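Local coordinates for protein tRNA(Phe) 7-((3-amino-3-carboxypropyl)-4-demethylwyosine(37)-N(4))-methyltransferase 1 (Pyrococcus horikoshii, PDB 2IT2) that probably methylates N-4 of a wyosine precursor at position 37 of tRNA(Phe), using S-adenosyl-L-methionine as methyl donor, at residues Gly56-Phe66 and His94-Ser105. Numbering follows the deposited sequence.
Sequences GRISVMEMPHF and HRSGQLWFLVRS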
loop_
_atom_site.group_PDB
_atom_site.type_symbol
_atom_site.label_atom_id
_atom_site.label_comp_id
_atom_site.label_asym_id
_atom_site.label_seq_id
_atom_site.Cartn_x
_atom_site.Cartn_y
_atom_site.Cartn_z
ATOM N N GLY B 56 -0.171 -4.807 -13.144
ATOM C CA GLY B 56 1.191 -4.524 -12.715
ATOM C C GLY B 56 1.897 -3.622 -13.703
ATOM O O GLY B 56 1.617 -3.673 -14.892
ATOM N N ARG B 57 2.825 -2.795 -13.235
ATOM C CA ARG B 57 3.498 -1.916 -14.174
ATOM C C ARG B 57 4.911 -1.500 -13.814
ATOM O O ARG B 57 5.256 -1.357 -12.642
ATOM C CB ARG B 57 2.663 -0.654 -14.383
ATOM C CG ARG B 57 2.650 0.289 -13.196
ATOM C CD ARG B 57 2.057 1.643 -13.588
ATOM N NE ARG B 57 2.198 2.657 -12.544
ATOM C CZ ARG B 57 1.617 2.595 -11.351
ATOM N NH1 ARG B 57 0.846 1.563 -11.031
ATOM N NH2 ARG B 57 1.807 3.572 -10.473
ATOM N N ILE B 58 5.724 -1.326 -14.850
ATOM C CA ILE B 58 7.093 -0.845 -14.698
ATOM C C ILE B 58 7.024 0.488 -15.417
ATOM O O ILE B 58 6.426 0.596 -16.490
ATOM C CB ILE B 58 8.134 -1.765 -15.385
ATOM C CG1 ILE B 58 8.152 -3.130 -14.686
ATOM C CG2 ILE B 58 9.530 -1.112 -15.335
ATOM C CD1 ILE B 58 8.936 -4.193 -15.413
ATOM N N SER B 59 7.608 1.514 -14.823
ATOM C CA SER B 59 7.538 2.815 -15.443
ATOM C C SER B 59 8.795 3.637 -15.268
ATOM O O SER B 59 9.542 3.455 -14.317
ATOM C CB SER B 59 6.372 3.600 -14.841
ATOM O OG SER B 59 5.191 2.818 -14.740
ATOM N N VAL B 60 9.029 4.523 -16.222
ATOM C CA VAL B 60 10.123 5.469 -16.133
ATOM C C VAL B 60 9.337 6.756 -16.264
ATOM O O VAL B 60 8.748 7.030 -17.314
ATOM C CB VAL B 60 11.118 5.360 -17.287
ATOM C CG1 VAL B 60 12.030 6.573 -17.264
ATOM C CG2 VAL B 60 11.945 4.092 -17.143
HETATM N N MSE B 61 9.290 7.532 -15.192
HETATM C CA MSE B 61 8.519 8.759 -15.214
HETATM C C MSE B 61 9.172 9.896 -14.455
HETATM O O MSE B 61 9.998 9.676 -13.569
HETATM C CB MSE B 61 7.112 8.485 -14.665
HETATM C CG MSE B 61 7.070 7.856 -13.284
HETATM SE SE MSE B 61 7.226 9.142 -11.859
HETATM C CE MSE B 61 5.371 9.414 -11.422
ATOM N N GLU B 62 8.824 11.118 -14.836
ATOM C CA GLU B 62 9.368 12.287 -14.168
ATOM C C GLU B 62 8.276 13.056 -13.446
ATOM O O GLU B 62 7.171 13.228 -13.958
ATOM C CB GLU B 62 10.094 13.211 -15.155
ATOM C CG GLU B 62 9.319 13.601 -16.393
ATOM C CD GLU B 62 10.099 14.566 -17.282
ATOM O OE1 GLU B 62 11.296 14.311 -17.554
ATOM O OE2 GLU B 62 9.512 15.579 -17.717
HETATM N N MSE B 63 8.591 13.501 -12.238
HETATM C CA MSE B 63 7.646 14.252 -11.425
HETATM C C MSE B 63 8.414 15.260 -10.580
HETATM O O MSE B 63 9.595 15.071 -10.307
HETATM C CB MSE B 63 6.842 13.296 -10.536
HETATM C CG MSE B 63 7.670 12.432 -9.591
HETATM SE SE MSE B 63 6.584 11.111 -8.678
HETATM C CE MSE B 63 7.849 9.662 -8.590
ATOM N N PRO B 64 7.752 16.349 -10.156
ATOM C CA PRO B 64 8.412 17.375 -9.341
ATOM C C PRO B 64 9.044 16.824 -8.070
ATOM O O PRO B 64 10.200 17.116 -7.759
ATOM C CB PRO B 64 7.285 18.363 -9.057
ATOM C CG PRO B 64 6.067 17.491 -9.042
ATOM C CD PRO B 64 6.302 16.597 -10.238
ATOM N N HIS B 65 8.270 16.028 -7.339
ATOM C CA HIS B 65 8.727 15.407 -6.104
ATOM C C HIS B 65 8.112 14.019 -5.980
ATOM O O HIS B 65 6.999 13.780 -6.441
ATOM C CB HIS B 65 8.335 16.263 -4.900
ATOM C CG HIS B 65 8.895 17.653 -4.945
ATOM N ND1 HIS B 65 8.466 18.595 -5.846
ATOM C CD2 HIS B 65 9.873 18.238 -4.213
ATOM C CE1 HIS B 65 9.153 19.714 -5.671
ATOM N NE2 HIS B 65 10.011 19.522 -4.688
ATOM N N PHE B 66 8.844 13.105 -5.356
ATOM C CA PHE B 66 8.368 11.741 -5.190
ATOM C C PHE B 66 7.005 11.701 -4.508
ATOM O O PHE B 66 6.763 12.436 -3.555
ATOM C CB PHE B 66 9.375 10.938 -4.370
ATOM C CG PHE B 66 9.006 9.491 -4.205
ATOM C CD1 PHE B 66 9.110 8.601 -5.269
ATOM C CD2 PHE B 66 8.534 9.024 -2.987
ATOM C CE1 PHE B 66 8.747 7.262 -5.117
ATOM C CE2 PHE B 66 8.171 7.697 -2.828
ATOM C CZ PHE B 66 8.276 6.813 -3.891
ATOM N N HIS B 94 14.200 12.184 -20.745
ATOM C CA HIS B 94 14.155 12.950 -19.500
ATOM C C HIS B 94 14.638 14.383 -19.653
ATOM O O HIS B 94 15.707 14.622 -20.209
ATOM C CB HIS B 94 14.986 12.243 -18.426
ATOM C CG HIS B 94 15.121 13.015 -17.151
ATOM N ND1 HIS B 94 14.034 13.557 -16.487
ATOM C CD2 HIS B 94 16.204 13.342 -16.408
ATOM C CE1 HIS B 94 14.448 14.176 -15.401
ATOM N NE2 HIS B 94 15.765 14.060 -15.326
ATOM N N ARG B 95 13.855 15.329 -19.136
ATOM C CA ARG B 95 14.210 16.739 -19.233
ATOM C C ARG B 95 13.992 17.561 -17.966
ATOM O O ARG B 95 14.751 18.493 -17.688
ATOM C CB ARG B 95 13.439 17.368 -20.392
ATOM C CG ARG B 95 13.867 16.823 -21.728
ATOM C CD ARG B 95 15.237 17.353 -22.119
ATOM N NE ARG B 95 15.606 16.934 -23.469
ATOM C CZ ARG B 95 15.793 15.672 -23.841
ATOM N NH1 ARG B 95 15.646 14.684 -22.968
ATOM N NH2 ARG B 95 16.141 15.395 -25.091
ATOM N N SER B 96 12.973 17.212 -17.188
ATOM C CA SER B 96 12.661 17.976 -15.984
ATOM C C SER B 96 12.169 17.167 -14.793
ATOM O O SER B 96 11.614 16.082 -14.952
ATOM C CB SER B 96 11.609 19.035 -16.321
ATOM O OG SER B 96 11.254 19.793 -15.177
ATOM N N GLY B 97 12.360 17.734 -13.603
ATOM C CA GLY B 97 11.925 17.096 -12.377
ATOM C C GLY B 97 12.762 15.891 -12.024
ATOM O O GLY B 97 13.838 15.693 -12.584
ATOM N N GLN B 98 12.264 15.096 -11.085
ATOM C CA GLN B 98 12.958 13.885 -10.664
ATOM C C GLN B 98 12.588 12.749 -11.607
ATOM O O GLN B 98 11.409 12.556 -11.927
ATOM C CB GLN B 98 12.562 13.494 -9.233
ATOM C CG GLN B 98 12.696 14.615 -8.215
ATOM C CD GLN B 98 12.306 14.193 -6.815
ATOM O OE1 GLN B 98 11.453 13.322 -6.627
ATOM N NE2 GLN B 98 12.913 14.828 -5.819
ATOM N N LEU B 99 13.595 12.012 -12.065
ATOM C CA LEU B 99 13.360 10.876 -12.947
ATOM C C LEU B 99 13.366 9.610 -12.076
ATOM O O LEU B 99 14.330 9.327 -11.366
ATOM C CB LEU B 99 14.438 10.810 -14.037
ATOM C CG LEU B 99 14.277 9.660 -15.040
ATOM C CD1 LEU B 99 12.979 9.833 -15.834
ATOM C CD2 LEU B 99 15.489 9.610 -15.976
ATOM N N TRP B 100 12.266 8.873 -12.108
ATOM C CA TRP B 100 12.132 7.662 -11.303
ATOM C C TRP B 100 11.861 6.396 -12.101
ATOM O O TRP B 100 11.198 6.431 -13.147
ATOM C CB TRP B 100 10.983 7.814 -10.293
ATOM C CG TRP B 100 11.255 8.773 -9.166
ATOM C CD1 TRP B 100 11.063 10.131 -9.172
ATOM C CD2 TRP B 100 11.824 8.451 -7.891
ATOM N NE1 TRP B 100 11.483 10.670 -7.978
ATOM C CE2 TRP B 100 11.958 9.668 -7.176
ATOM C CE3 TRP B 100 12.239 7.259 -7.287
ATOM C CZ2 TRP B 100 12.486 9.718 -5.880
ATOM C CZ3 TRP B 100 12.763 7.310 -5.997
ATOM C CH2 TRP B 100 12.887 8.537 -5.311
ATOM N N PHE B 101 12.395 5.286 -11.608
ATOM C CA PHE B 101 12.124 3.990 -12.207
ATOM C C PHE B 101 11.200 3.375 -11.152
ATOM O O PHE B 101 11.593 3.213 -9.990
ATOM C CB PHE B 101 13.414 3.173 -12.362
ATOM C CG PHE B 101 13.196 1.807 -12.968
ATOM C CD1 PHE B 101 12.752 0.746 -12.177
ATOM C CD2 PHE B 101 13.413 1.590 -14.325
ATOM C CE1 PHE B 101 12.522 -0.507 -12.729
ATOM C CE2 PHE B 101 13.182 0.337 -14.893
ATOM C CZ PHE B 101 12.740 -0.713 -14.095
ATOM N N LEU B 102 9.971 3.052 -11.540
ATOM C CA LEU B 102 9.000 2.511 -10.595
ATOM C C LEU B 102 8.459 1.141 -10.986
ATOM O O LEU B 102 8.303 0.830 -12.172
ATOM C CB LEU B 102 7.793 3.462 -10.461
ATOM C CG LEU B 102 8.060 4.953 -10.202
ATOM C CD1 LEU B 102 6.755 5.742 -10.259
ATOM C CD2 LEU B 102 8.735 5.131 -8.855
ATOM N N VAL B 103 8.205 0.325 -9.972
ATOM C CA VAL B 103 7.570 -0.974 -10.166
ATOM C C VAL B 103 6.373 -0.969 -9.212
ATOM O O VAL B 103 6.529 -0.693 -8.018
ATOM C CB VAL B 103 8.488 -2.158 -9.818
ATOM C CG1 VAL B 103 7.709 -3.459 -9.950
ATOM C CG2 VAL B 103 9.662 -2.189 -10.759
ATOM N N ARG B 104 5.186 -1.256 -9.744
ATOM C CA ARG B 104 3.960 -1.280 -8.944
ATOM C C ARG B 104 3.164 -2.560 -9.147
ATOM O O ARG B 104 3.072 -3.085 -10.256
ATOM C CB ARG B 104 3.071 -0.080 -9.284
ATOM C CG ARG B 104 3.678 1.251 -8.892
ATOM C CD ARG B 104 3.752 1.393 -7.380
ATOM N NE ARG B 104 4.250 2.704 -6.969
ATOM C CZ ARG B 104 5.536 3.013 -6.847
ATOM N NH1 ARG B 104 6.461 2.101 -7.100
ATOM N NH2 ARG B 104 5.895 4.239 -6.476
ATOM N N SER B 105 2.573 -3.032 -8.054
ATOM C CA SER B 105 1.771 -4.258 -8.042
ATOM C C SER B 105 0.454 -4.134 -8.787
ATOM O O SER B 105 -0.064 -3.029 -8.969
ATOM C CB SER B 105 1.467 -4.653 -6.591
ATOM O OG SER B 105 0.331 -5.512 -6.520
HETATM O O HOH W 1 -0.092 -1.300 -11.186
#
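With CG trans to its backbone N (chi1 -177°), Phe66 brings its ring over the indole of Trp100, whose own CG lies beside the backbone N (chi1 -71°), and the two meet on one side of an antiparallel strand pair, 57-63 with 98-104, in the sheet of this TYW3-family protein. Eight backbone hydrogen bonds join the strands from Arg57-Arg104 to Met63-Gln98. Phe66 CD1 sits over the indole, 3.6 Å from Trp100 CE2, with the ring planes inclined at 44°. The selenomethionine Met63 lays its methyl over the pyrrole part of the same indole, CE 3.3 Å from Trp100 CD1, a CH-pi contact. Trp100 NE1 donates to Gln98 OE1 at 3.0 Å, which lies in the indole plane and helps fix the ring's rotation. Were the indole of Trp100 cut back to an alanine, the Met63 methyl and the Phe66 ring would probably lose the surface they share, and Gln98 OE1 its indole donor. Ile176 of the second subunit also packs on Trp100.

Further along this face, the Arg57 guanidinium lies across the aliphatic base of Arg104, NH1 3.3 Å from Arg104 CB, while Arg104 NH2 forms a salt bridge with Asp154. On the other face Ile58 CG2 packs against Phe101 CZ at 3.5 Å, and helix 167-194 covers both residues. Where 94-97 leads into its strand, Glu62 OE1 gathers donors: the Arg95 amide reaches its syn lone pair at 3.2 Å, and His94 ND1 arrives on the anti side at 3.0 Å, out of the carboxylate plane.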